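Local coordinates for protein Pgp2 (Campylobacter jejuni subsp. jejuni, PDB 6XJ6) that probably acts as an LD-carboxypeptidase on peptidoglycan, binds peptidoglycan through a pocket on its accessory NTF2 domain and directs helical cell shape, at residues A[78-83]-A[153-158]; A[107-112]-A[203-208]; A[159-164]-A[240-245]; A[248-253]-A[273-278]. One frame throughout, in Å; residues are numbered along the deposited sequence. Where two conformers were deposited one is given.

In the fold
From the N terminus, contact 1 closes a loop of 69 residues inside the L,D-transpeptidase domain, which holds the predicted active-site residues His119 and Cys136. Contact 2 starts within that loop and ends in the NTF2-like domain, so contacts 1 and 2 cross. Contact 3 opens right after contact 1 on the same strand, 156-161, and closes on the loop at 240-245; it crosses contact 2. Contact 4 follows in series and closes the hairpin of strands 249-260 and 263-275, with 19 residues between its segments. Contacts 2 and 3 join the two domains, one at the surface and one buried. Contact 4 touches contact 2 through the salt bridge of Glu203 with Lys274.

Contact 1. Residues A[78-83]-A[153-158]; sequences FYELGR and DKKVFV
Tyr79 and Val158 form a hydrogen-bonded antiparallel pair, and the short strands 78-80 and 156-158 run at 144° to each other. Tyr79 N reaches Val158 O at 2.7 Å, and Val158 N returns a bond to Tyr79 O. Leu81 N adds a bond to Val156 O at 3.0 Å. Water 2 stands in for the return bond of this pair: it donates to Leu81 O and accepts from Val156 N.

Glu80 and Phe157 are the non-hydrogen-bonded pair between these bonds. Their side chains lie side by side, with Glu80 CG 3.7 Å from Phe157 CD1 at the ring edge. Phe78 swings its ring to the same side: CG stands opposite the backbone N (chi1 -159°), and CZ comes 3.4 Å from Phe157 CB. The two rings meet obliquely, with planes 37° apart. This is an edge of the five-stranded mixed sheet of the YkuD domain, where strand 77-80 is outermost and 156-161 is its neighbour. Arg251, from the NTF2-like domain, packs on both phenylalanines.

Lys155 bends at chi2, and its NZ makes a salt bridge with Glu80 OE1 at 3.2 Å. Water 1 bonds to both charged groups. On the other face, Leu81 CB touches Val156 CG1 at 3.8 Å and Val158 CG2 at 3.7 Å. The Leu81 side chain lies about 9 Å from that of His119, a predicted active-site residue.

Contact 2. Residues A[107-112]-A[203-208]; sequences KVQGKT and EFKRFD
Val108, in the last turn of helix 104-108, packs against Lys205, Arg206 and Phe207. No direct hydrogen bond crosses between the segments; waters do that work. Glu203 comes first. It is modelled in two conformers; in one of them OE2 accepts from water 4 and OE1 makes a salt bridge to Lys274. Water 4 in turn accepts from Gln109 NE2 at 2.9 Å.

Lys205 lays its aliphatic chain across the helix end. Its CB sits 3.8 Å from Val108 CG2, and its CD sits 3.7 Å from Val108 O. A bend at the far end of the chain (chi4 83°) folds NZ back to a weak bond with Glu203 O. Arg206 starts away from the helix, and its guanidinium grips Asp208 side-on, NE to OD1 and NH2 to OD2. Its backbone O still takes part: water 3 donates to Arg206 O and to Val108 O, at 2.7 Å from the latter.

Phe207 offers a ring face to Val108, whose CG1 stands 4.3 Å above the plane, over the ring centre. Lys107 CB meets Phe207 CE1 obliquely at 3.8 Å. Gly110, with positive phi, closes the helix in a Schellman motif. The contact thus sets the end of helix 104-108 of the transpeptidase domain on the NTF2-like loop between helices 192-196 and 212-223.

Contact 3. Residues A[159-164]-A[240-245]; sequences MTEEKE and PYPNLE
The Pro242 ring turns its CB and CG toward strand 159-161, with CB 3.4 Å from Thr160 O and CG 3.9 Å from Met159 CG. The second proline ring, Pro240, meets the tip of the same methionine: Pro240 CG is 3.7 Å from Met159 CE. Asn243 provides a flat amide that braces its own loop. At one edge of it, ND2 donates to Tyr241 O at 3.2 Å, close to the amide plane, and it also bonds to Glu247 O. At another, OD1 receives Glu245 N on a lone pair, which makes an Asx turn.

The Met159 chain is extended, with CG opposite the backbone N (chi1 179°). This carries CG past Pro242 and CE on to Pro240, and it crosses both proline side chains at about a right angle. Ile29, Leu31 and Phe78 also touch it. Here strand 156-161 of the YkuD sheet meets the NTF2-like loop between strands 232-240 and 249-260. The two touching parts run 24° apart, yet no hydrogen bond links them. Pro242 has no N-H to donate, and Pro240 O is buried here without a polar partner.

Further along, Leu244 crosses Glu162 at about a right angle. Its CD2 packs 3.4 Å from Glu162 CB, and its CD1 lies 3.9 Å from Glu162 CD. A bend at chi2 (78°) lays the CB-CG-CD part of Glu162 along the leucine methyls. Its carboxylate is held from outside the two segments, by Gly64 N on OE1 and by a salt bridge from Lys34 on OE2.

Contact 4. Residues A[248-253]-A[273-278]; sequences TMYRIS and VKIDSK
Val273 CG2 touches two side chains of the facing strand, 4.0 Å from Tyr250 CB and 4.2 Å from Ile252 CD1. With CG1 opposite the carbonyl carbon (chi1 -50°), CG2 is left between the backbone N and the carbonyl carbon, where it faces Tyr250. Ile275, on the same face, reaches across with the end of its chain. Its CD1 touches Tyr250 CE1 and Thr248 CG2, each at 4.0 Å, and approaches the tyrosine ring obliquely. Helix 170-188 covers this side: Leu176 packs on Tyr250 and Ile275, while Gln172 bonds to Tyr250 OH.

The opposite face carries Met249 and Lys274, a non-hydrogen-bonded pair. Met249 CG lies 4.2 Å from Lys274 CB, and the methionine side chain also packs on Tyr241, Asn243 and Leu284. The lysine chain runs out extended to salt bridges with Asp200 and Glu203.

The backbones belong to the hairpin of strands 249-260 and 263-275, in the curved antiparallel sheet of the NTF2 fold. Over these residues the strands run at 137°. Tyr250 and Val273 exchange two hydrogen bonds, each 2.9 Å between N and O. Ile275 N adds a third, to Thr248 O, which also takes a CA-H...O contact from Lys274 CA. The return bond of this pair is not made directly; water 5 accepts from Thr248 N and donates to Ile275 O. The two acids round Lys274 NZ would probably favour its charged form, while Met249 keeps the base of that face apolar.

Contact 1. Residues A[78-83]-A[153-158]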
# COMPACT_ATOMS: atom_id res chain seq x y z
N PHE A 78 0.50 -2.26 3.94
CA PHE A 78 0.43 -0.86 3.53
C PHE A 78 -1.00 -0.57 3.10
O PHE A 78 -1.53 -1.24 2.21
CB PHE A 78 1.42 -0.57 2.40
CG PHE A 78 1.76 0.88 2.27
CD1 PHE A 78 2.84 1.42 2.96
CD2 PHE A 78 1.02 1.71 1.44
CE1 PHE A 78 3.16 2.76 2.82
CE2 PHE A 78 1.35 3.05 1.31
CZ PHE A 78 2.41 3.57 2.01
N TYR A 79 -1.59 0.45 3.72
CA TYR A 79 -2.99 0.80 3.59
C TYR A 79 -3.10 2.32 3.43
O TYR A 79 -2.10 3.04 3.36
CB TYR A 79 -3.78 0.30 4.82
CG TYR A 79 -3.74 -1.20 4.93
CD1 TYR A 79 -2.74 -1.83 5.67
CD2 TYR A 79 -4.67 -1.98 4.27
CE1 TYR A 79 -2.68 -3.20 5.75
CE2 TYR A 79 -4.62 -3.36 4.35
CZ TYR A 79 -3.62 -3.97 5.09
OH TYR A 79 -3.55 -5.33 5.15
N GLU A 80 -4.34 2.80 3.37
CA GLU A 80 -4.62 4.22 3.37
C GLU A 80 -5.52 4.55 4.55
O GLU A 80 -6.22 3.68 5.09
CB GLU A 80 -5.29 4.65 2.06
CG GLU A 80 -4.47 4.29 0.86
CD GLU A 80 -5.24 4.46 -0.41
OE1 GLU A 80 -5.51 5.63 -0.77
OE2 GLU A 80 -5.60 3.44 -1.03
N LEU A 81 -5.48 5.82 4.95
CA LEU A 81 -6.28 6.31 6.07
C LEU A 81 -7.35 7.28 5.56
O LEU A 81 -7.05 8.19 4.78
CB LEU A 81 -5.41 7.02 7.10
CG LEU A 81 -6.07 7.20 8.46
CD1 LEU A 81 -6.24 5.87 9.17
CD2 LEU A 81 -5.24 8.15 9.30
N GLY A 82 -8.58 7.07 6.01
CA GLY A 82 -9.68 7.95 5.68
C GLY A 82 -9.74 9.15 6.61
O GLY A 82 -8.93 9.33 7.52
N ARG A 83 -10.75 9.99 6.37
CA ARG A 83 -10.89 11.24 7.09
C ARG A 83 -11.45 11.01 8.49
O ARG A 83 -12.16 10.03 8.74
CB ARG A 83 -11.82 12.20 6.33
N ASP A 153 -6.47 16.97 5.96
CA ASP A 153 -6.38 17.53 4.61
C ASP A 153 -5.16 17.05 3.84
O ASP A 153 -4.70 17.72 2.91
CB ASP A 153 -6.43 19.06 4.63
CG ASP A 153 -7.75 19.60 5.12
OD1 ASP A 153 -8.78 18.92 4.92
OD2 ASP A 153 -7.77 20.71 5.70
N LYS A 154 -4.62 15.90 4.21
CA LYS A 154 -3.46 15.32 3.55
C LYS A 154 -3.83 13.98 2.94
O LYS A 154 -4.82 13.35 3.32
CB LYS A 154 -2.31 15.11 4.55
CG LYS A 154 -1.72 16.40 5.07
CD LYS A 154 -0.56 16.14 6.00
CE LYS A 154 0.07 17.44 6.47
NZ LYS A 154 1.17 17.21 7.45
N LYS A 155 -3.02 13.56 1.97
CA LYS A 155 -3.02 12.18 1.51
C LYS A 155 -2.23 11.36 2.51
O LYS A 155 -1.02 11.59 2.69
CB LYS A 155 -2.38 12.09 0.13
CG LYS A 155 -2.35 10.69 -0.48
CD LYS A 155 -3.75 10.19 -0.82
CE LYS A 155 -3.71 8.92 -1.65
NZ LYS A 155 -5.05 8.53 -2.16
N VAL A 156 -2.89 10.42 3.18
CA VAL A 156 -2.33 9.74 4.34
C VAL A 156 -2.33 8.24 4.10
O VAL A 156 -3.38 7.63 3.85
CB VAL A 156 -3.10 10.08 5.63
CG1 VAL A 156 -2.43 9.44 6.83
CG2 VAL A 156 -3.17 11.60 5.80
N PHE A 157 -1.15 7.65 4.19
CA PHE A 157 -0.97 6.21 4.11
C PHE A 157 -0.71 5.61 5.48
O PHE A 157 -0.31 6.30 6.43
CB PHE A 157 0.18 5.88 3.16
CG PHE A 157 -0.09 6.27 1.75
CD1 PHE A 157 -1.08 5.64 1.03
CD2 PHE A 157 0.64 7.28 1.14
CE1 PHE A 157 -1.35 6.01 -0.27
CE2 PHE A 157 0.38 7.64 -0.17
CZ PHE A 157 -0.61 7.02 -0.87
N VAL A 158 -0.93 4.30 5.57
CA VAL A 158 -0.83 3.54 6.81
C VAL A 158 0.13 2.40 6.53
O VAL A 158 -0.13 1.56 5.66
CB VAL A 158 -2.21 3.01 7.23
CG1 VAL A 158 -2.11 2.01 8.39
CG2 VAL A 158 -3.11 4.17 7.59
O HOH W 1 -5.82 7.85 0.33
O HOH W 2 -5.61 9.51 2.59

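Contact 2. Residues A[107-112]-A[203-208]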
# COMPACT_ATOMS: atom_id res chain seq x y z
N LYS A 107 -7.75 -9.14 -0.22
CA LYS A 107 -8.98 -9.72 -0.74
C LYS A 107 -8.69 -10.90 -1.66
O LYS A 107 -9.35 -11.94 -1.57
CB LYS A 107 -9.80 -8.66 -1.48
CG LYS A 107 -10.44 -7.62 -0.57
CD LYS A 107 -11.17 -6.59 -1.41
CE LYS A 107 -11.92 -5.59 -0.56
NZ LYS A 107 -12.66 -4.64 -1.43
N VAL A 108 -7.74 -10.76 -2.58
CA VAL A 108 -7.49 -11.85 -3.52
C VAL A 108 -6.86 -13.05 -2.81
O VAL A 108 -6.95 -14.18 -3.31
CB VAL A 108 -6.71 -11.43 -4.78
CG1 VAL A 108 -7.44 -10.31 -5.50
CG2 VAL A 108 -5.28 -11.02 -4.43
N GLN A 109 -6.22 -12.82 -1.67
CA GLN A 109 -5.72 -13.91 -0.84
C GLN A 109 -6.80 -14.54 0.01
O GLN A 109 -6.51 -15.48 0.75
CB GLN A 109 -4.60 -13.40 0.06
CG GLN A 109 -3.34 -13.03 -0.69
CD GLN A 109 -2.27 -12.46 0.21
OE1 GLN A 109 -2.54 -12.08 1.35
NE2 GLN A 109 -1.05 -12.38 -0.30
N GLY A 110 -8.04 -14.05 -0.09
CA GLY A 110 -9.15 -14.62 0.64
C GLY A 110 -9.33 -14.12 2.05
O GLY A 110 -10.11 -14.71 2.81
N LYS A 111 -8.63 -13.06 2.44
CA LYS A 111 -8.78 -12.53 3.79
C LYS A 111 -10.12 -11.84 3.94
O LYS A 111 -10.71 -11.34 2.98
CB LYS A 111 -7.67 -11.52 4.07
CG LYS A 111 -6.28 -12.12 4.14
CD LYS A 111 -5.30 -11.08 4.63
CE LYS A 111 -3.88 -11.61 4.67
NZ LYS A 111 -2.95 -10.56 5.13
N THR A 112 -10.60 -11.79 5.19
CA THR A 112 -11.86 -11.15 5.51
C THR A 112 -11.67 -10.26 6.74
O THR A 112 -10.60 -10.20 7.34
CB THR A 112 -12.97 -12.17 5.77
OG1 THR A 112 -12.61 -13.01 6.87
CG2 THR A 112 -13.23 -13.02 4.53
N GLU A 203 1.95 -17.28 -7.50
CA GLU A 203 1.34 -16.50 -6.43
C GLU A 203 0.38 -15.42 -6.90
O GLU A 203 -0.36 -14.88 -6.07
CB GLU A 203 2.44 -15.84 -5.58
CG GLU A 203 2.07 -15.64 -4.13
CD GLU A 203 3.00 -14.68 -3.42
OE1 GLU A 203 4.18 -14.59 -3.83
OE2 GLU A 203 2.55 -14.01 -2.47
N PHE A 204 0.36 -15.07 -8.18
CA PHE A 204 -0.59 -14.09 -8.68
C PHE A 204 -2.02 -14.60 -8.48
O PHE A 204 -2.35 -15.73 -8.87
CB PHE A 204 -0.32 -13.82 -10.17
CG PHE A 204 -1.28 -12.84 -10.81
CD1 PHE A 204 -1.49 -11.58 -10.27
CD2 PHE A 204 -1.94 -13.17 -11.99
CE1 PHE A 204 -2.36 -10.68 -10.87
CE2 PHE A 204 -2.81 -12.27 -12.59
CZ PHE A 204 -3.02 -11.03 -12.03
N LYS A 205 -2.86 -13.78 -7.84
CA LYS A 205 -4.22 -14.18 -7.49
C LYS A 205 -5.20 -13.10 -7.94
O LYS A 205 -4.86 -11.92 -8.02
CB LYS A 205 -4.33 -14.41 -5.98
CG LYS A 205 -3.59 -15.64 -5.51
CD LYS A 205 -3.73 -15.85 -4.02
CE LYS A 205 -2.89 -17.03 -3.53
NZ LYS A 205 -1.47 -16.65 -3.30
N ARG A 206 -6.43 -13.54 -8.23
CA ARG A 206 -7.45 -12.69 -8.84
C ARG A 206 -8.80 -12.97 -8.19
O ARG A 206 -9.05 -14.05 -7.66
CB ARG A 206 -7.58 -12.99 -10.34
CG ARG A 206 -6.28 -12.83 -11.12
CD ARG A 206 -6.38 -13.54 -12.46
NE ARG A 206 -7.62 -13.23 -13.15
CZ ARG A 206 -7.80 -12.18 -13.94
NH1 ARG A 206 -6.81 -11.32 -14.16
NH2 ARG A 206 -8.97 -11.99 -14.52
N PHE A 207 -9.69 -11.97 -8.26
CA PHE A 207 -11.05 -12.15 -7.76
C PHE A 207 -11.73 -13.34 -8.42
O PHE A 207 -12.45 -14.09 -7.76
CB PHE A 207 -11.88 -10.90 -8.01
CG PHE A 207 -11.62 -9.79 -7.04
CD1 PHE A 207 -11.85 -9.97 -5.69
CD2 PHE A 207 -11.17 -8.56 -7.49
CE1 PHE A 207 -11.62 -8.94 -4.79
CE2 PHE A 207 -10.94 -7.53 -6.60
CZ PHE A 207 -11.16 -7.72 -5.25
N ASP A 208 -11.54 -13.51 -9.73
CA ASP A 208 -12.21 -14.59 -10.44
C ASP A 208 -11.50 -15.93 -10.30
O ASP A 208 -11.91 -16.90 -10.94
CB ASP A 208 -12.42 -14.22 -11.92
CG ASP A 208 -11.12 -14.05 -12.69
OD1 ASP A 208 -10.04 -14.44 -12.20
OD2 ASP A 208 -11.18 -13.52 -13.82
O HOH W 3 -8.34 -15.29 -5.28
O HOH W 4 -0.15 -13.56 -2.83

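Contact 3. Residues A[159-164]-A[240-245]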
# COMPACT_ATOMS: atom_id res chain seq x y z
N MET A 159 1.23 2.36 7.27
CA MET A 159 2.26 1.35 7.11
C MET A 159 2.40 0.68 8.46
O MET A 159 2.81 1.32 9.43
CB MET A 159 3.56 2.02 6.66
CG MET A 159 4.72 1.07 6.49
SD MET A 159 6.13 1.94 5.79
CE MET A 159 7.41 0.72 6.02
N THR A 160 2.02 -0.59 8.54
CA THR A 160 2.03 -1.32 9.80
C THR A 160 2.98 -2.51 9.71
O THR A 160 2.80 -3.39 8.86
CB THR A 160 0.62 -1.76 10.17
OG1 THR A 160 -0.20 -0.59 10.24
CG2 THR A 160 0.62 -2.47 11.52
N GLU A 161 3.97 -2.50 10.58
CA GLU A 161 4.97 -3.54 10.72
C GLU A 161 4.60 -4.48 11.85
O GLU A 161 4.00 -4.08 12.85
CB GLU A 161 6.33 -2.93 11.07
CG GLU A 161 6.85 -1.95 10.06
CD GLU A 161 8.10 -1.23 10.52
OE1 GLU A 161 8.28 -1.01 11.74
OE2 GLU A 161 8.90 -0.85 9.65
N GLU A 162 5.01 -5.74 11.72
CA GLU A 162 4.84 -6.69 12.81
C GLU A 162 5.97 -6.56 13.82
O GLU A 162 5.73 -6.35 15.02
CB GLU A 162 4.81 -8.12 12.25
CG GLU A 162 4.64 -9.20 13.29
CD GLU A 162 3.21 -9.35 13.77
OE1 GLU A 162 3.01 -10.18 14.67
OE2 GLU A 162 2.33 -8.64 13.25
N LYS A 163 7.21 -6.72 13.37
CA LYS A 163 8.36 -6.68 14.26
C LYS A 163 9.53 -6.01 13.55
O LYS A 163 10.04 -4.99 14.00
CB LYS A 163 8.76 -8.09 14.70
CG LYS A 163 9.97 -8.14 15.61
CD LYS A 163 10.38 -9.58 15.89
CE LYS A 163 11.56 -9.65 16.83
NZ LYS A 163 11.18 -9.26 18.22
N GLU A 164 9.95 -6.59 12.42
CA GLU A 164 11.10 -6.06 11.70
C GLU A 164 10.81 -4.68 11.12
O GLU A 164 9.69 -4.36 10.71
CB GLU A 164 11.50 -7.01 10.57
CG GLU A 164 11.86 -8.41 11.05
CD GLU A 164 12.99 -8.40 12.08
OE1 GLU A 164 13.96 -7.64 11.89
OE2 GLU A 164 12.89 -9.15 13.07
N PRO A 240 7.10 0.68 0.40
CA PRO A 240 7.46 -0.63 0.93
C PRO A 240 6.26 -1.26 1.62
O PRO A 240 5.44 -0.56 2.22
CB PRO A 240 8.58 -0.30 1.94
CG PRO A 240 8.26 1.07 2.39
CD PRO A 240 7.70 1.78 1.18
N TYR A 241 6.18 -2.58 1.53
CA TYR A 241 5.00 -3.32 1.96
C TYR A 241 5.39 -4.34 3.03
O TYR A 241 5.89 -5.43 2.69
CB TYR A 241 4.33 -4.02 0.77
CG TYR A 241 2.92 -4.47 1.09
CD1 TYR A 241 2.68 -5.67 1.76
CD2 TYR A 241 1.82 -3.68 0.76
CE1 TYR A 241 1.41 -6.07 2.06
CE2 TYR A 241 0.54 -4.08 1.07
CZ TYR A 241 0.34 -5.27 1.72
OH TYR A 241 -0.93 -5.70 2.05
N PRO A 242 5.20 -4.04 4.31
CA PRO A 242 5.57 -5.01 5.36
C PRO A 242 4.77 -6.29 5.21
O PRO A 242 3.59 -6.27 4.89
CB PRO A 242 5.21 -4.28 6.66
CG PRO A 242 5.23 -2.82 6.30
CD PRO A 242 4.74 -2.76 4.89
N ASN A 243 5.44 -7.41 5.49
CA ASN A 243 4.78 -8.70 5.40
C ASN A 243 5.49 -9.69 6.31
O ASN A 243 6.63 -9.46 6.73
CB ASN A 243 4.76 -9.21 3.96
CG ASN A 243 6.13 -9.50 3.44
OD1 ASN A 243 6.62 -10.62 3.56
ND2 ASN A 243 6.78 -8.49 2.88
N LEU A 244 4.81 -10.79 6.59
CA LEU A 244 5.35 -11.86 7.43
C LEU A 244 5.75 -13.08 6.62
O LEU A 244 5.78 -14.19 7.16
CB LEU A 244 4.34 -12.24 8.51
CG LEU A 244 4.12 -11.14 9.54
CD1 LEU A 244 3.12 -11.58 10.60
CD2 LEU A 244 5.43 -10.76 10.19
N GLU A 245 6.04 -12.90 5.34
CA GLU A 245 6.41 -14.00 4.46
C GLU A 245 7.86 -13.90 4.00
O GLU A 245 8.25 -14.61 3.07
CB GLU A 245 5.48 -14.04 3.26
CG GLU A 245 4.01 -14.20 3.61
CD GLU A 245 3.41 -15.47 3.06
OE1 GLU A 245 3.99 -16.55 3.28
OE2 GLU A 245 2.36 -15.38 2.38

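Contact 4. Residues A[248-253]-A[273-278]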
# COMPACT_ATOMS: atom_id res chain seq x y z
N THR A 248 10.32 -9.33 -0.28
CA THR A 248 10.53 -7.91 -0.54
C THR A 248 9.35 -7.46 -1.39
O THR A 248 9.27 -7.78 -2.57
CB THR A 248 11.85 -7.68 -1.27
OG1 THR A 248 12.90 -8.28 -0.51
CG2 THR A 248 12.11 -6.19 -1.43
N MET A 249 8.42 -6.76 -0.76
CA MET A 249 7.16 -6.40 -1.39
C MET A 249 7.01 -4.89 -1.42
O MET A 249 7.52 -4.17 -0.55
CB MET A 249 5.98 -7.01 -0.64
CG MET A 249 5.97 -8.51 -0.75
SD MET A 249 4.62 -9.27 0.17
CE MET A 249 3.22 -8.55 -0.64
N TYR A 250 6.32 -4.42 -2.45
CA TYR A 250 6.02 -3.01 -2.60
C TYR A 250 4.61 -2.85 -3.14
O TYR A 250 4.07 -3.75 -3.81
CB TYR A 250 6.97 -2.33 -3.60
CG TYR A 250 8.35 -2.04 -3.07
CD1 TYR A 250 9.31 -3.02 -3.00
CD2 TYR A 250 8.69 -0.76 -2.65
CE1 TYR A 250 10.60 -2.74 -2.52
CE2 TYR A 250 9.96 -0.48 -2.17
CZ TYR A 250 10.90 -1.47 -2.10
OH TYR A 250 12.17 -1.17 -1.63
N ARG A 251 4.02 -1.70 -2.84
CA ARG A 251 2.78 -1.26 -3.46
C ARG A 251 3.12 -0.15 -4.45
O ARG A 251 3.89 0.75 -4.12
CB ARG A 251 1.80 -0.73 -2.41
CG ARG A 251 0.44 -0.48 -2.97
CD ARG A 251 -0.45 0.23 -1.98
NE ARG A 251 -0.37 1.65 -2.22
CZ ARG A 251 -1.38 2.50 -2.09
NH1 ARG A 251 -2.57 2.10 -1.68
NH2 ARG A 251 -1.17 3.78 -2.36
N ILE A 252 2.57 -0.24 -5.65
CA ILE A 252 2.77 0.76 -6.70
C ILE A 252 1.39 1.24 -7.11
O ILE A 252 0.60 0.46 -7.63
CB ILE A 252 3.51 0.18 -7.91
CG1 ILE A 252 4.82 -0.48 -7.50
CG2 ILE A 252 3.75 1.29 -8.95
CD1 ILE A 252 5.55 -1.19 -8.62
N SER A 253 1.12 2.52 -6.89
CA SER A 253 -0.14 3.11 -7.31
C SER A 253 0.13 4.25 -8.28
O SER A 253 1.17 4.91 -8.22
CB SER A 253 -0.97 3.60 -6.12
OG SER A 253 -0.31 4.62 -5.39
N VAL A 273 3.29 -6.00 -5.48
CA VAL A 273 4.36 -6.74 -6.15
C VAL A 273 5.37 -7.24 -5.14
O VAL A 273 5.49 -6.74 -4.03
CB VAL A 273 5.07 -5.87 -7.22
CG1 VAL A 273 4.06 -5.22 -8.16
CG2 VAL A 273 5.97 -4.81 -6.58
N LYS A 274 6.12 -8.26 -5.56
CA LYS A 274 7.35 -8.64 -4.89
C LYS A 274 8.50 -8.49 -5.88
O LYS A 274 8.29 -8.38 -7.09
CB LYS A 274 7.29 -10.08 -4.37
CG LYS A 274 7.17 -11.13 -5.46
CD LYS A 274 7.10 -12.53 -4.88
CE LYS A 274 6.83 -13.53 -5.98
NZ LYS A 274 6.63 -14.91 -5.45
N ILE A 275 9.71 -8.47 -5.35
CA ILE A 275 10.92 -8.54 -6.16
C ILE A 275 11.45 -9.96 -6.05
O ILE A 275 11.75 -10.43 -4.95
CB ILE A 275 11.97 -7.52 -5.70
CG1 ILE A 275 11.44 -6.10 -5.85
CG2 ILE A 275 13.23 -7.69 -6.51
CD1 ILE A 275 12.35 -5.05 -5.25
N ASP A 276 11.57 -10.64 -7.19
CA ASP A 276 11.95 -12.05 -7.16
C ASP A 276 13.46 -12.19 -6.96
O ASP A 276 14.20 -11.21 -6.85
CB ASP A 276 11.41 -12.78 -8.40
CG ASP A 276 12.17 -12.44 -9.68
OD1 ASP A 276 13.19 -11.71 -9.64
OD2 ASP A 276 11.72 -12.91 -10.74
N SER A 277 13.92 -13.44 -6.90
CA SER A 277 15.32 -13.71 -6.61
C SER A 277 16.26 -13.15 -7.67
O SER A 277 17.45 -12.96 -7.39
CB SER A 277 15.55 -15.22 -6.47
OG SER A 277 15.28 -15.88 -7.69
N LYS A 278 15.75 -12.88 -8.87
CA LYS A 278 16.55 -12.29 -9.93
C LYS A 278 16.38 -10.78 -10.01
O LYS A 278 16.85 -10.15 -10.97
CB LYS A 278 16.21 -12.94 -11.27
CG LYS A 278 16.24 -14.47 -11.23
CD LYS A 278 17.57 -15.01 -10.71
CE LYS A 278 17.52 -16.51 -10.47
NZ LYS A 278 18.72 -16.99 -9.72
O HOH W 5 10.82 -11.04 -2.35